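Local coordinates for protein D-mannose isomerase (Marinomonas mediterranea, PDB 5X32) that catalyses the reversible isomerization of D-mannose to D-fructose and, less efficiently, acts on D-lyxose, at residues K276-W287 with Y333-W341. Residues are numbered along the deposited sequence; the frame is centred on the assembly and turned at random.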
# COMPACT_ATOMS: atom_id res chain seq x y z
N LYS A 276 8.23 -16.94 -3.42
CA LYS A 276 7.53 -18.18 -3.62
C LYS A 276 7.15 -18.77 -2.25
O LYS A 276 6.01 -19.16 -2.01
CB LYS A 276 8.41 -19.13 -4.43
CG LYS A 276 7.63 -20.07 -5.28
CD LYS A 276 8.41 -21.24 -5.88
CE LYS A 276 9.40 -20.87 -6.96
NZ LYS A 276 9.74 -22.13 -7.74
N TYR A 277 8.10 -18.71 -1.33
CA TYR A 277 7.91 -19.30 0.00
C TYR A 277 6.84 -18.58 0.83
O TYR A 277 5.89 -19.21 1.31
CB TYR A 277 9.25 -19.30 0.75
CG TYR A 277 9.17 -19.81 2.17
CD1 TYR A 277 9.15 -18.93 3.25
CD2 TYR A 277 9.13 -21.17 2.43
CE1 TYR A 277 9.08 -19.40 4.56
CE2 TYR A 277 9.07 -21.66 3.72
CZ TYR A 277 9.04 -20.78 4.78
OH TYR A 277 8.97 -21.30 6.05
N LEU A 278 7.00 -17.26 0.96
CA LEU A 278 6.06 -16.40 1.68
C LEU A 278 4.67 -16.53 1.11
O LEU A 278 3.71 -16.71 1.86
CB LEU A 278 6.50 -14.94 1.63
CG LEU A 278 7.75 -14.63 2.46
CD1 LEU A 278 8.19 -13.19 2.24
CD2 LEU A 278 7.45 -14.88 3.93
N PHE A 279 4.54 -16.45 -0.21
CA PHE A 279 3.20 -16.55 -0.77
C PHE A 279 2.58 -17.92 -0.49
O PHE A 279 1.44 -17.99 -0.01
CB PHE A 279 3.20 -16.30 -2.27
CG PHE A 279 1.82 -16.28 -2.87
CD1 PHE A 279 1.16 -15.07 -3.07
CD2 PHE A 279 1.19 -17.46 -3.25
CE1 PHE A 279 -0.12 -15.05 -3.62
CE2 PHE A 279 -0.09 -17.45 -3.78
CZ PHE A 279 -0.74 -16.24 -3.97
N ASP A 280 3.32 -19.01 -0.75
CA ASP A 280 2.75 -20.35 -0.58
C ASP A 280 2.28 -20.53 0.85
O ASP A 280 1.15 -20.97 1.10
CB ASP A 280 3.77 -21.44 -0.92
CG ASP A 280 4.11 -21.47 -2.40
OD1 ASP A 280 3.30 -20.95 -3.21
OD2 ASP A 280 5.17 -22.06 -2.76
N LEU A 281 3.16 -20.17 1.78
CA LEU A 281 2.86 -20.30 3.20
C LEU A 281 1.66 -19.44 3.63
O LEU A 281 0.74 -19.94 4.30
CB LEU A 281 4.11 -19.94 4.02
CG LEU A 281 4.34 -20.76 5.28
CD1 LEU A 281 4.04 -22.22 5.03
CD2 LEU A 281 5.76 -20.59 5.72
N ALA A 282 1.68 -18.15 3.26
CA ALA A 282 0.60 -17.23 3.64
C ALA A 282 -0.73 -17.70 3.08
O ALA A 282 -1.69 -17.92 3.82
CB ALA A 282 0.89 -15.81 3.16
N TYR A 283 -0.78 -17.91 1.77
CA TYR A 283 -2.02 -18.30 1.13
C TYR A 283 -2.53 -19.60 1.75
O TYR A 283 -3.71 -19.69 2.12
CB TYR A 283 -1.83 -18.45 -0.38
CG TYR A 283 -3.13 -18.78 -1.13
CD1 TYR A 283 -3.62 -20.09 -1.18
CD2 TYR A 283 -3.85 -17.78 -1.78
CE1 TYR A 283 -4.79 -20.39 -1.86
CE2 TYR A 283 -5.02 -18.06 -2.46
CZ TYR A 283 -5.49 -19.37 -2.50
OH TYR A 283 -6.66 -19.66 -3.17
N LYS A 284 -1.66 -20.59 1.89
CA LYS A 284 -2.14 -21.86 2.42
C LYS A 284 -2.68 -21.69 3.84
O LYS A 284 -3.72 -22.27 4.17
CB LYS A 284 -1.04 -22.91 2.43
CG LYS A 284 -1.47 -24.19 3.12
CD LYS A 284 -0.55 -25.34 2.77
CE LYS A 284 0.86 -24.85 2.50
NZ LYS A 284 1.77 -25.99 2.21
N LYS A 285 -2.04 -20.86 4.65
CA LYS A 285 -2.55 -20.67 6.00
C LYS A 285 -3.84 -19.86 6.08
O LYS A 285 -4.66 -20.10 6.97
CB LYS A 285 -1.50 -20.03 6.90
CG LYS A 285 -0.31 -20.93 7.23
CD LYS A 285 0.47 -20.29 8.35
CE LYS A 285 1.87 -20.80 8.52
NZ LYS A 285 2.51 -19.99 9.60
N ALA A 286 -4.05 -18.92 5.16
CA ALA A 286 -5.09 -17.91 5.38
C ALA A 286 -6.31 -18.05 4.47
O ALA A 286 -7.35 -17.40 4.68
CB ALA A 286 -4.49 -16.54 5.23
N TRP A 287 -6.22 -18.95 3.49
CA TRP A 287 -7.34 -19.09 2.58
C TRP A 287 -8.47 -19.83 3.25
O TRP A 287 -8.29 -20.89 3.86
CB TRP A 287 -6.92 -19.82 1.31
CG TRP A 287 -8.04 -19.95 0.34
CD1 TRP A 287 -8.84 -21.04 0.14
CD2 TRP A 287 -8.51 -18.94 -0.56
NE1 TRP A 287 -9.76 -20.78 -0.84
CE2 TRP A 287 -9.59 -19.50 -1.28
CE3 TRP A 287 -8.13 -17.63 -0.82
CZ2 TRP A 287 -10.29 -18.77 -2.26
CZ3 TRP A 287 -8.83 -16.91 -1.80
CH2 TRP A 287 -9.89 -17.49 -2.50
N TYR A 333 -0.13 -20.64 -9.49
CA TYR A 333 -0.30 -19.25 -9.13
C TYR A 333 -1.37 -18.61 -10.01
O TYR A 333 -2.17 -17.82 -9.52
CB TYR A 333 1.04 -18.50 -9.25
CG TYR A 333 2.05 -19.04 -8.28
CD1 TYR A 333 1.80 -19.04 -6.92
CD2 TYR A 333 3.26 -19.61 -8.73
CE1 TYR A 333 2.71 -19.55 -6.02
CE2 TYR A 333 4.18 -20.12 -7.83
CZ TYR A 333 3.89 -20.09 -6.48
OH TYR A 333 4.77 -20.60 -5.55
N TYR A 334 -1.43 -19.00 -11.28
CA TYR A 334 -2.50 -18.50 -12.13
C TYR A 334 -3.85 -18.87 -11.51
O TYR A 334 -4.72 -18.01 -11.34
CB TYR A 334 -2.38 -19.06 -13.54
CG TYR A 334 -3.48 -18.63 -14.48
CD1 TYR A 334 -3.50 -17.36 -15.03
CD2 TYR A 334 -4.54 -19.50 -14.77
CE1 TYR A 334 -4.54 -16.97 -15.89
CE2 TYR A 334 -5.56 -19.12 -15.62
CZ TYR A 334 -5.57 -17.85 -16.17
OH TYR A 334 -6.59 -17.48 -17.01
N LYS A 335 -4.00 -20.14 -11.16
CA LYS A 335 -5.25 -20.61 -10.57
C LYS A 335 -5.60 -19.85 -9.29
O LYS A 335 -6.78 -19.57 -9.03
CB LYS A 335 -5.20 -22.09 -10.29
CG LYS A 335 -5.67 -22.90 -11.48
CD LYS A 335 -5.72 -24.39 -11.20
CE LYS A 335 -4.36 -24.98 -11.39
NZ LYS A 335 -3.93 -24.57 -12.76
N GLN A 336 -4.58 -19.51 -8.51
CA GLN A 336 -4.82 -18.82 -7.25
C GLN A 336 -5.21 -17.36 -7.47
O GLN A 336 -6.00 -16.80 -6.72
CB GLN A 336 -3.59 -18.93 -6.35
CG GLN A 336 -3.52 -20.26 -5.65
CD GLN A 336 -2.17 -20.51 -5.03
OE1 GLN A 336 -1.14 -20.04 -5.53
NE2 GLN A 336 -2.17 -21.20 -3.90
N TYR A 337 -4.61 -16.77 -8.49
CA TYR A 337 -4.97 -15.47 -9.00
C TYR A 337 -6.48 -15.44 -9.33
O TYR A 337 -7.23 -14.52 -8.92
CB TYR A 337 -4.11 -15.15 -10.22
CG TYR A 337 -4.47 -13.88 -10.93
CD1 TYR A 337 -4.03 -12.65 -10.44
CD2 TYR A 337 -5.21 -13.89 -12.10
CE1 TYR A 337 -4.35 -11.47 -11.07
CE2 TYR A 337 -5.53 -12.71 -12.75
CZ TYR A 337 -5.10 -11.50 -12.23
OH TYR A 337 -5.40 -10.31 -12.86
N LEU A 338 -6.92 -16.47 -10.06
CA LEU A 338 -8.34 -16.58 -10.41
C LEU A 338 -9.21 -16.77 -9.17
O LEU A 338 -10.32 -16.25 -9.12
CB LEU A 338 -8.58 -17.72 -11.40
CG LEU A 338 -7.99 -17.42 -12.78
CD1 LEU A 338 -8.30 -18.53 -13.74
CD2 LEU A 338 -8.44 -16.05 -13.32
N THR A 339 -8.74 -17.54 -8.19
CA THR A 339 -9.54 -17.71 -6.98
C THR A 339 -9.70 -16.39 -6.22
O THR A 339 -10.78 -16.07 -5.72
CB THR A 339 -8.95 -18.78 -6.04
OG1 THR A 339 -7.58 -18.45 -5.74
CG2 THR A 339 -9.00 -20.14 -6.71
N LEU A 340 -8.62 -15.63 -6.14
CA LEU A 340 -8.66 -14.36 -5.42
C LEU A 340 -9.57 -13.35 -6.12
O LEU A 340 -10.38 -12.68 -5.47
CB LEU A 340 -7.24 -13.81 -5.26
CG LEU A 340 -6.42 -14.63 -4.27
CD1 LEU A 340 -4.93 -14.41 -4.47
CD2 LEU A 340 -6.83 -14.26 -2.84
N TRP A 341 -9.46 -13.27 -7.44
CA TRP A 341 -10.38 -12.44 -8.19
C TRP A 341 -11.84 -12.92 -8.07
O TRP A 341 -12.75 -12.10 -7.99
CB TRP A 341 -9.97 -12.36 -9.66
CG TRP A 341 -9.09 -11.19 -9.97
CD1 TRP A 341 -7.76 -11.23 -10.27
CD2 TRP A 341 -9.48 -9.80 -9.98
NE1 TRP A 341 -7.29 -9.94 -10.47
CE2 TRP A 341 -8.32 -9.05 -10.30
CE3 TRP A 341 -10.68 -9.11 -9.76
CZ2 TRP A 341 -8.33 -7.65 -10.41
CZ3 TRP A 341 -10.69 -7.70 -9.87
CH2 TRP A 341 -9.52 -7.00 -10.19
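Y283 reaches across to Q336, T339 and L340. From CB, which has no close partner in 333-341, CG lies anti to the backbone N (chi1 -176°), which sends the ring out of helix 271-286 toward helix 331-347. NE2 of Q336 comes over one face near the rim, 3.3 Å from CD1, the amide plane turned 50° from the ring, and farther out CG of Q336 sits over the same face in a CH-pi contact, 4.1 Å from the ring centroid. On the other edge CE2 meets CG of L340, near the ring plane. The tip, OH, donates to OG1 of T339 at 3.0 Å. The opposite face of the Y283 ring rests on CB of W287, whose indole carries the Y283 hydroxyl over its centre and packs CZ3 against CD2 of L340 at 3.5 Å. A phenylalanine in place of Y283 would probably leave T339 OG1 without its donor across the interface and the W287 indole without the hydroxyl over its face.

Nearer the start of both segments, Y333 and F279 form an offset edge-to-face pair, planes 80° apart, and Y333 OH donates to OD1 of D280 at 2.8 Å, on the syn side of a carboxylate nearly coplanar with the ring. F279 and Y333 both pack on helix 311-328, joining the two helices to it within the (alpha/alpha)6 barrel characteristic of the N-acylglucosamine 2-epimerase family. Large side chains, mostly aromatic, span the 12.7 Å between the axes of these helix segments, and the bonds from the two tyrosine hydroxyls probably restrain the rings.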